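Local structure of putative methyltransferase (Porphyromonas gingivalis, 3LL7) at residues C367-L372 and G393-D398; I284-S289 and L319-H324; G94-D99 and H163-Y168. The protein is probably an S-adenosylmethionine-dependent methyltransferase in which a Rossmann-like domain is joined to ferredoxin-like and THUMP-like regions. One frame throughout, in Å; residues are numbered along the deposited sequence. Where two conformers were deposited one is given.

In the fold
Contact 3 lies within the central sheet of the Rossmann-like domain. About 47 Å and 46 Å away, centre to centre, and across the chain's centre, contact 1 pairs strands of a separate seven-stranded sheet and contact 2 sets a loop against a corner of it. Contact 3 is a regular parallel ladder with six of eleven touching residues buried; contact 1 has three of seven and contact 2 two of five, so both lie somewhat nearer the surface. Contact 1 frays at an edge strand, where threonine hydroxyls bond to backbone carbonyls. Contact 2 has no hydrogen bond across it and relies on ring packing. Ser323 with Thr395, Thr287 with Ala397 and a formic acid molecule join contacts 1 and 2.

Contact 1. Residues C367-L372 and G393-D398; sequences CRNFPL and GTTMAD. With EDO (1,2-ethanediol), chain B; FMT (formic acid), chain J.
Two successive threonine hydroxyls, not backbone amides, carry this strand pairing past its last regular bond. Arg368 N donates to Gly393 O at 2.8 Å, nearly straight at 170°. One step further, Thr394 OG1 donates to Arg368 O at 2.7 Å, close to the axis of that carbonyl. A first torsion of -168° sets this hydroxyl opposite the residue's own amide nitrogen and brings it up to the neighbouring strand. The next hydroxyl, Thr395 OG1, reaches Asn369 O at 2.6 Å from above the carbonyl plane rather than within it; Thr395 OG1 is also hydrogen-bonded to Lys401 NZ, so two bonds hold this hydroxyl.

Asn369, with its positive phi of 71°, turns the chain away from the strand path. Its amide carbon lies near Thr395 OG1, while ND2 bonds to O1 of a formic acid molecule at 3.1 Å. The turned backbone is bridged by 1,2-ethanediol: Asn369 N donates to its O1, and both N and O of Phe370 bond to its O2. The ring of Phe370 then folds back over the partner strand. Gly393 CA sits over one face, 3.7 Å from the ring centroid, in a CH-pi contact, and Pro371 CD covers the opposite face, so the ring has a carbon near the rim on each face.

The guanidinium of Arg368 leads off to a salt bridge with Glu296. This is the edge of the sheet in a THUMP-like region, where strand 364-368, helix 374-381 and strand 389-395 form a beta-alpha-beta unit. Cys367 and Phe370 pack on Leu377 of that helix, whereas Arg368 and Thr394 meet Leu325 of strand 323-328, and Thr394 also touches Val402 of strand 401-408.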
# COMPACT_ATOMS: atom_id res chain seq x y z
N CYS A 367 -18.53 -12.40 1.95
CA CYS A 367 -18.43 -13.57 2.83
C CYS A 367 -17.33 -13.36 3.85
O CYS A 367 -16.25 -12.80 3.52
CB CYS A 367 -18.13 -14.81 1.99
SG CYS A 367 -19.54 -15.30 1.01
N ARG A 368 -17.61 -13.75 5.09
CA ARG A 368 -16.63 -13.75 6.19
C ARG A 368 -16.84 -15.00 6.99
O ARG A 368 -17.65 -14.99 7.94
CB ARG A 368 -16.77 -12.53 7.13
CG ARG A 368 -16.50 -11.16 6.47
CD ARG A 368 -15.01 -10.97 6.24
NE ARG A 368 -14.77 -9.74 5.49
CZ ARG A 368 -13.63 -9.46 4.88
NH1 ARG A 368 -12.61 -10.33 4.95
NH2 ARG A 368 -13.51 -8.31 4.21
N ASN A 369 -16.09 -16.04 6.63
CA ASN A 369 -16.18 -17.39 7.21
C ASN A 369 -17.47 -18.08 6.77
O ASN A 369 -18.51 -18.05 7.47
CB ASN A 369 -16.00 -17.34 8.74
CG ASN A 369 -15.86 -18.71 9.36
OD1 ASN A 369 -15.60 -19.70 8.65
ND2 ASN A 369 -16.04 -18.79 10.67
N PHE A 370 -17.42 -18.68 5.58
CA PHE A 370 -18.61 -19.19 4.92
C PHE A 370 -18.15 -20.24 3.90
O PHE A 370 -17.08 -20.07 3.30
CB PHE A 370 -19.36 -18.04 4.23
CG PHE A 370 -20.78 -18.35 3.90
CD1 PHE A 370 -21.73 -18.49 4.90
CD2 PHE A 370 -21.16 -18.56 2.56
CE1 PHE A 370 -23.07 -18.82 4.57
CE2 PHE A 370 -22.48 -18.87 2.22
CZ PHE A 370 -23.42 -19.01 3.23
N PRO A 371 -18.96 -21.29 3.67
CA PRO A 371 -18.45 -22.39 2.82
C PRO A 371 -18.45 -22.08 1.31
O PRO A 371 -17.85 -22.85 0.53
CB PRO A 371 -19.38 -23.55 3.15
CG PRO A 371 -20.69 -22.87 3.51
CD PRO A 371 -20.19 -21.70 4.38
N LEU A 372 -19.14 -21.01 0.91
CA LEU A 372 -19.14 -20.61 -0.51
C LEU A 372 -18.36 -19.31 -0.67
O LEU A 372 -18.31 -18.51 0.27
CB LEU A 372 -20.58 -20.37 -0.99
CG LEU A 372 -21.52 -21.61 -0.90
CD1 LEU A 372 -22.91 -21.20 -1.30
CD2 LEU A 372 -21.01 -22.77 -1.74
N GLY A 393 -22.45 -13.69 3.85
CA GLY A 393 -22.42 -15.07 4.39
C GLY A 393 -21.40 -15.11 5.52
O GLY A 393 -20.29 -14.65 5.35
N THR A 394 -21.78 -15.68 6.66
CA THR A 394 -20.89 -15.72 7.81
C THR A 394 -21.32 -16.84 8.75
O THR A 394 -22.26 -17.59 8.43
CB THR A 394 -20.82 -14.32 8.50
OG1 THR A 394 -19.73 -14.29 9.46
CG2 THR A 394 -22.13 -13.96 9.17
N THR A 395 -20.61 -16.94 9.88
CA THR A 395 -20.80 -18.00 10.86
C THR A 395 -20.88 -17.38 12.24
O THR A 395 -20.01 -16.55 12.62
CB THR A 395 -19.62 -18.98 10.83
OG1 THR A 395 -19.46 -19.47 9.49
CG2 THR A 395 -19.87 -20.18 11.79
N MSE A 396 -21.92 -17.78 12.99
CA MSE A 396 -22.13 -17.28 14.35
C MSE A 396 -21.29 -18.11 15.33
O MSE A 396 -20.68 -19.11 14.94
CB MSE A 396 -23.64 -17.36 14.73
CG MSE A 396 -24.57 -16.69 13.71
SE MSE A 396 -24.11 -14.84 13.39
CE MSE A 396 -24.57 -14.08 15.10
N ALA A 397 -21.28 -17.72 16.61
CA ALA A 397 -20.32 -18.26 17.57
C ALA A 397 -20.50 -19.76 17.79
O ALA A 397 -19.53 -20.45 18.11
CB ALA A 397 -20.45 -17.53 18.90
N ASP A 398 -21.73 -20.25 17.63
CA ASP A 398 -22.02 -21.69 17.80
C ASP A 398 -21.81 -22.53 16.54
O ASP A 398 -22.20 -23.70 16.50
CB ASP A 398 -23.46 -21.90 18.33
CG ASP A 398 -24.53 -21.26 17.43
OD1 ASP A 398 -24.23 -20.68 16.36
OD2 ASP A 398 -25.72 -21.34 17.81
C1 EDO B . -13.63 -16.41 3.90
O1 EDO B . -13.77 -15.42 4.92
C2 EDO B . -14.89 -17.26 3.86
O2 EDO B . -14.60 -18.57 4.33
C FMT J . -15.22 -22.19 11.62
O1 FMT J . -16.36 -21.81 11.33
O2 FMT J . -14.19 -21.60 11.30

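Contact 2. Residues I284-S289 and L319-H324; sequences IPYTDS and LHPNSH. With FMT (formic acid), chain J.
Leu319 meets Thr287 where the chain turns a corner: their side chains lie side by side and point the same way, with Leu319 CD1 4.1 Å from Thr287 CG2. The two carbonyl oxygens, Leu319 O and Thr287 O, come within 3.3 Å of each other; both are acceptors, so no bond joins them. Thr287 OG1 is turned back on its own segment and donates to Ser289 O at 2.7 Å, in the carbonyl plane.

The imidazole of His320 has Pro321 CD over a face, and its edge accepts a bond from Asn322 N to ND1 at 2.9 Å, which fixes the ring's rotation. At Pro321 the ring of Tyr286 takes over. Its CE1 lies 3.4 Å from Pro321 N, and Pro321 CD stands over one face of the tyrosine ring, 3.9 Å from the centroid, in a CH-pi contact displaced toward the rim. Tyr286 was deposited in two conformers, so this packing holds for one of them.

Asn322 ND2 donates to O2 of a formic acid molecule that also lies near His320 CE1. Ser323 N closes the turn on His320 O, while Ser323 OG bonds to Thr395 O. His320-Ser323 form a type I beta turn, with Pro321 second, joining antiparallel strands 317-320 and 323-328 as a hairpin in the ferredoxin-like region; the loop 284-289, before strand 293-297, packs against it.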
# COMPACT_ATOMS: atom_id res chain seq x y z
N ILE A 284 -12.75 -11.89 24.52
CA ILE A 284 -14.05 -11.33 24.23
C ILE A 284 -15.14 -12.43 24.14
O ILE A 284 -14.82 -13.58 23.87
CB ILE A 284 -13.98 -10.44 22.94
CG1 ILE A 284 -13.59 -11.30 21.72
CG2 ILE A 284 -13.06 -9.23 23.12
CD1 ILE A 284 -13.71 -10.60 20.36
N PRO A 285 -16.40 -11.94 24.26
CA PRO A 285 -17.63 -12.64 24.05
C PRO A 285 -17.72 -12.90 22.57
O PRO A 285 -17.26 -12.09 21.75
CB PRO A 285 -18.72 -11.64 24.48
CG PRO A 285 -18.09 -10.32 24.57
CD PRO A 285 -16.60 -10.48 24.38
N TYR A 286 -18.25 -14.06 22.24
CA TYR A 286 -18.65 -14.33 20.88
C TYR A 286 -20.14 -14.56 20.95
O TYR A 286 -20.65 -15.14 21.91
CB TYR A 286 -17.89 -15.53 20.31
CG TYR A 286 -16.44 -15.19 20.09
CD1 TYR A 286 -16.02 -14.54 18.93
CD2 TYR A 286 -15.48 -15.48 21.05
CE1 TYR A 286 -14.71 -14.20 18.73
CE2 TYR A 286 -14.15 -15.13 20.87
CZ TYR A 286 -13.77 -14.50 19.69
OH TYR A 286 -12.46 -14.15 19.49
N THR A 287 -20.84 -14.06 19.95
CA THR A 287 -22.28 -14.03 19.99
C THR A 287 -22.94 -15.06 19.07
O THR A 287 -22.51 -15.26 17.93
CB THR A 287 -22.82 -12.60 19.74
OG1 THR A 287 -24.24 -12.61 19.90
CG2 THR A 287 -22.45 -12.06 18.32
N ASP A 288 -23.96 -15.73 19.60
CA ASP A 288 -24.76 -16.65 18.83
C ASP A 288 -25.80 -15.91 18.02
O ASP A 288 -26.39 -16.46 17.08
CB ASP A 288 -25.49 -17.62 19.76
CG ASP A 288 -24.57 -18.68 20.33
OD1 ASP A 288 -23.50 -18.87 19.76
OD2 ASP A 288 -24.93 -19.33 21.34
N SER A 289 -26.03 -14.65 18.41
CA SER A 289 -27.13 -13.87 17.84
C SER A 289 -26.65 -12.53 17.29
O SER A 289 -25.63 -11.97 17.73
CB SER A 289 -28.24 -13.66 18.88
OG SER A 289 -27.72 -12.96 20.00
N LEU A 319 -18.60 -12.16 15.93
CA LEU A 319 -19.45 -13.31 15.63
C LEU A 319 -18.82 -14.66 15.99
O LEU A 319 -19.50 -15.54 16.50
CB LEU A 319 -19.86 -13.27 14.16
CG LEU A 319 -21.12 -12.43 13.87
CD1 LEU A 319 -21.20 -11.08 14.52
CD2 LEU A 319 -21.40 -12.33 12.32
N HIS A 320 -17.53 -14.82 15.71
CA HIS A 320 -16.84 -16.10 15.83
C HIS A 320 -15.35 -15.76 15.71
O HIS A 320 -15.01 -14.75 15.07
CB HIS A 320 -17.27 -17.01 14.65
CG HIS A 320 -16.72 -18.41 14.69
ND1 HIS A 320 -15.44 -18.73 14.29
CD2 HIS A 320 -17.31 -19.59 15.03
CE1 HIS A 320 -15.25 -20.03 14.40
NE2 HIS A 320 -16.37 -20.58 14.85
N PRO A 321 -14.47 -16.56 16.31
CA PRO A 321 -13.02 -16.26 16.17
C PRO A 321 -12.55 -16.18 14.73
O PRO A 321 -11.62 -15.41 14.44
CB PRO A 321 -12.33 -17.46 16.84
CG PRO A 321 -13.35 -17.98 17.86
CD PRO A 321 -14.73 -17.70 17.22
N ASN A 322 -13.15 -16.99 13.85
CA ASN A 322 -12.80 -16.92 12.41
C ASN A 322 -13.75 -16.07 11.52
O ASN A 322 -13.49 -15.92 10.31
CB ASN A 322 -12.67 -18.33 11.84
CG ASN A 322 -11.55 -19.14 12.55
OD1 ASN A 322 -10.52 -18.58 12.92
ND2 ASN A 322 -11.76 -20.41 12.74
N SER A 323 -14.83 -15.51 12.10
CA SER A 323 -15.69 -14.57 11.37
C SER A 323 -15.30 -13.14 11.75
O SER A 323 -15.59 -12.66 12.85
CB SER A 323 -17.19 -14.78 11.68
OG SER A 323 -17.56 -16.13 11.47
N HIS A 324 -14.63 -12.44 10.83
CA HIS A 324 -14.13 -11.14 11.18
C HIS A 324 -15.19 -10.09 10.88
O HIS A 324 -15.07 -9.30 9.93
CB HIS A 324 -12.78 -10.89 10.52
CG HIS A 324 -11.77 -11.96 10.84
ND1 HIS A 324 -11.70 -12.56 12.08
CD2 HIS A 324 -10.79 -12.54 10.09
CE1 HIS A 324 -10.72 -13.44 12.09
NE2 HIS A 324 -10.15 -13.44 10.90
C FMT J . -15.22 -22.19 11.62
O1 FMT J . -16.36 -21.81 11.33
O2 FMT J . -14.19 -21.60 11.30

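Contact 3. Residues G94-D99 and H163-Y168; sequences GTKVVD and HPDYIY
Val97, Val98 and Asp99 pair with Tyr166, Ile167 and Tyr168 in a parallel beta ladder that joins the first and fourth strands of a Rossmann-like methyltransferase sheet, whose strand order is the familiar 3-2-1-4-5-7-6. Tyr168 N donates to Val98 O at 2.8 Å and 177°. The preceding backbone bonds of the ladder run from Val98 N to Tyr166 O at 2.9 Å and from Tyr166 N to Lys96 O at 3.1 Å.

Before the strands pair, a carboxylate supplies the missing acceptor: Lys96 N donates to Asp165 OD2 at 2.8 Å, and Asp165 OD2 receives it on its anti lone pair. With CG beside its own amide nitrogen (chi1 -65°), Asp165 points across at Thr95, whose CB and CG2 pack against the carboxylate. Lys96 NZ is linked to His163 O through a water and only weakly by a direct bond.

Side chains alternate across the sheet. Val98 CG2 packs on Pro164 CG at 3.7 Å, while on the face of Val97 and Tyr166 the valine's CG1 meets the ring at CD2, and Thr95 OG1 lies at the ring's edge, in its plane.

Further out, the main chain of Arg92 meets both hydroxyls, its O bonded to Thr95 OG1 and its N to Tyr166 OH, and Tyr168 OH bonds to Asp107. Asp99 ends the first strand just before the glycine-bearing turn that commonly receives S-adenosylmethionine in this fold; a formic acid molecule lies about 5 Å from its side chain. Asp99 OD1 accepts bonds from Thr101 N and Gly102 N, and the carboxylate stands 87° to the Tyr168 ring, with OD1 3.7 Å from Tyr168 CD2.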
# COMPACT_ATOMS: atom_id res chain seq x y z
N GLY A 94 13.10 19.67 6.99
CA GLY A 94 14.48 20.18 6.93
C GLY A 94 15.61 19.22 7.26
O GLY A 94 16.74 19.64 7.51
N THR A 95 15.32 17.92 7.26
CA THR A 95 16.29 16.87 7.62
C THR A 95 17.06 16.34 6.37
O THR A 95 16.89 16.87 5.26
CB THR A 95 15.59 15.69 8.30
OG1 THR A 95 14.43 15.34 7.53
CG2 THR A 95 15.17 16.05 9.75
N LYS A 96 17.89 15.31 6.59
CA LYS A 96 18.67 14.64 5.55
C LYS A 96 18.16 13.22 5.37
O LYS A 96 17.88 12.53 6.35
CB LYS A 96 20.15 14.55 5.96
CG LYS A 96 20.91 15.87 6.08
CD LYS A 96 22.30 15.66 6.70
CE LYS A 96 22.24 15.47 8.22
NZ LYS A 96 23.58 15.66 8.89
N VAL A 97 18.04 12.77 4.11
CA VAL A 97 17.61 11.40 3.81
C VAL A 97 18.49 10.69 2.77
O VAL A 97 19.05 11.32 1.89
CB VAL A 97 16.11 11.35 3.33
CG1 VAL A 97 15.16 11.79 4.46
CG2 VAL A 97 15.91 12.21 2.09
N VAL A 98 18.62 9.38 2.90
CA VAL A 98 19.23 8.56 1.86
C VAL A 98 18.17 7.53 1.45
O VAL A 98 17.59 6.88 2.31
CB VAL A 98 20.51 7.84 2.37
CG1 VAL A 98 21.08 6.88 1.31
CG2 VAL A 98 21.58 8.85 2.75
N ASP A 99 17.93 7.40 0.15
CA ASP A 99 17.10 6.33 -0.40
C ASP A 99 18.00 5.31 -1.11
O ASP A 99 18.57 5.62 -2.16
CB ASP A 99 16.10 6.95 -1.38
CG ASP A 99 15.15 5.94 -1.99
OD1 ASP A 99 15.38 4.71 -1.96
OD2 ASP A 99 14.12 6.41 -2.52
N HIS A 163 25.76 11.03 7.28
CA HIS A 163 25.05 10.83 8.55
C HIS A 163 23.59 11.30 8.46
O HIS A 163 23.20 12.24 9.17
CB HIS A 163 25.78 11.52 9.71
CG HIS A 163 25.46 10.93 11.06
ND1 HIS A 163 24.18 10.92 11.57
CD2 HIS A 163 26.24 10.32 11.98
CE1 HIS A 163 24.19 10.34 12.76
NE2 HIS A 163 25.43 9.96 13.03
N PRO A 164 22.78 10.67 7.58
CA PRO A 164 21.41 11.16 7.38
C PRO A 164 20.51 10.95 8.60
O PRO A 164 20.79 10.09 9.45
CB PRO A 164 20.92 10.29 6.22
CG PRO A 164 21.64 8.99 6.44
CD PRO A 164 23.03 9.45 6.80
N ASP A 165 19.45 11.75 8.68
CA ASP A 165 18.45 11.57 9.73
C ASP A 165 17.69 10.28 9.44
O ASP A 165 17.38 9.53 10.36
CB ASP A 165 17.51 12.78 9.76
CG ASP A 165 18.23 14.06 10.16
OD1 ASP A 165 18.51 14.20 11.36
OD2 ASP A 165 18.50 14.92 9.29
N TYR A 166 17.45 10.02 8.16
CA TYR A 166 16.73 8.80 7.75
C TYR A 166 17.34 8.06 6.58
O TYR A 166 17.82 8.67 5.61
CB TYR A 166 15.28 9.10 7.44
CG TYR A 166 14.60 10.02 8.40
CD1 TYR A 166 13.92 9.52 9.51
CD2 TYR A 166 14.63 11.41 8.21
CE1 TYR A 166 13.28 10.38 10.42
CE2 TYR A 166 13.99 12.27 9.09
CZ TYR A 166 13.32 11.75 10.19
OH TYR A 166 12.68 12.61 11.05
N ILE A 167 17.34 6.74 6.69
CA ILE A 167 17.72 5.86 5.59
C ILE A 167 16.48 5.05 5.20
O ILE A 167 15.91 4.32 6.03
CB ILE A 167 18.91 4.94 5.95
CG1 ILE A 167 20.19 5.77 6.14
CG2 ILE A 167 19.15 3.91 4.86
CD1 ILE A 167 21.36 5.02 6.70
N TYR A 168 16.08 5.20 3.94
CA TYR A 168 14.89 4.53 3.41
C TYR A 168 15.30 3.38 2.47
O TYR A 168 16.23 3.53 1.66
CB TYR A 168 14.01 5.56 2.69
CG TYR A 168 12.81 4.95 2.04
CD1 TYR A 168 11.72 4.50 2.79
CD2 TYR A 168 12.77 4.78 0.65
CE1 TYR A 168 10.59 3.93 2.16
CE2 TYR A 168 11.69 4.19 0.03
CZ TYR A 168 10.61 3.76 0.78
OH TYR A 168 9.53 3.20 0.14
O HOH W 1 23.35 14.38 11.22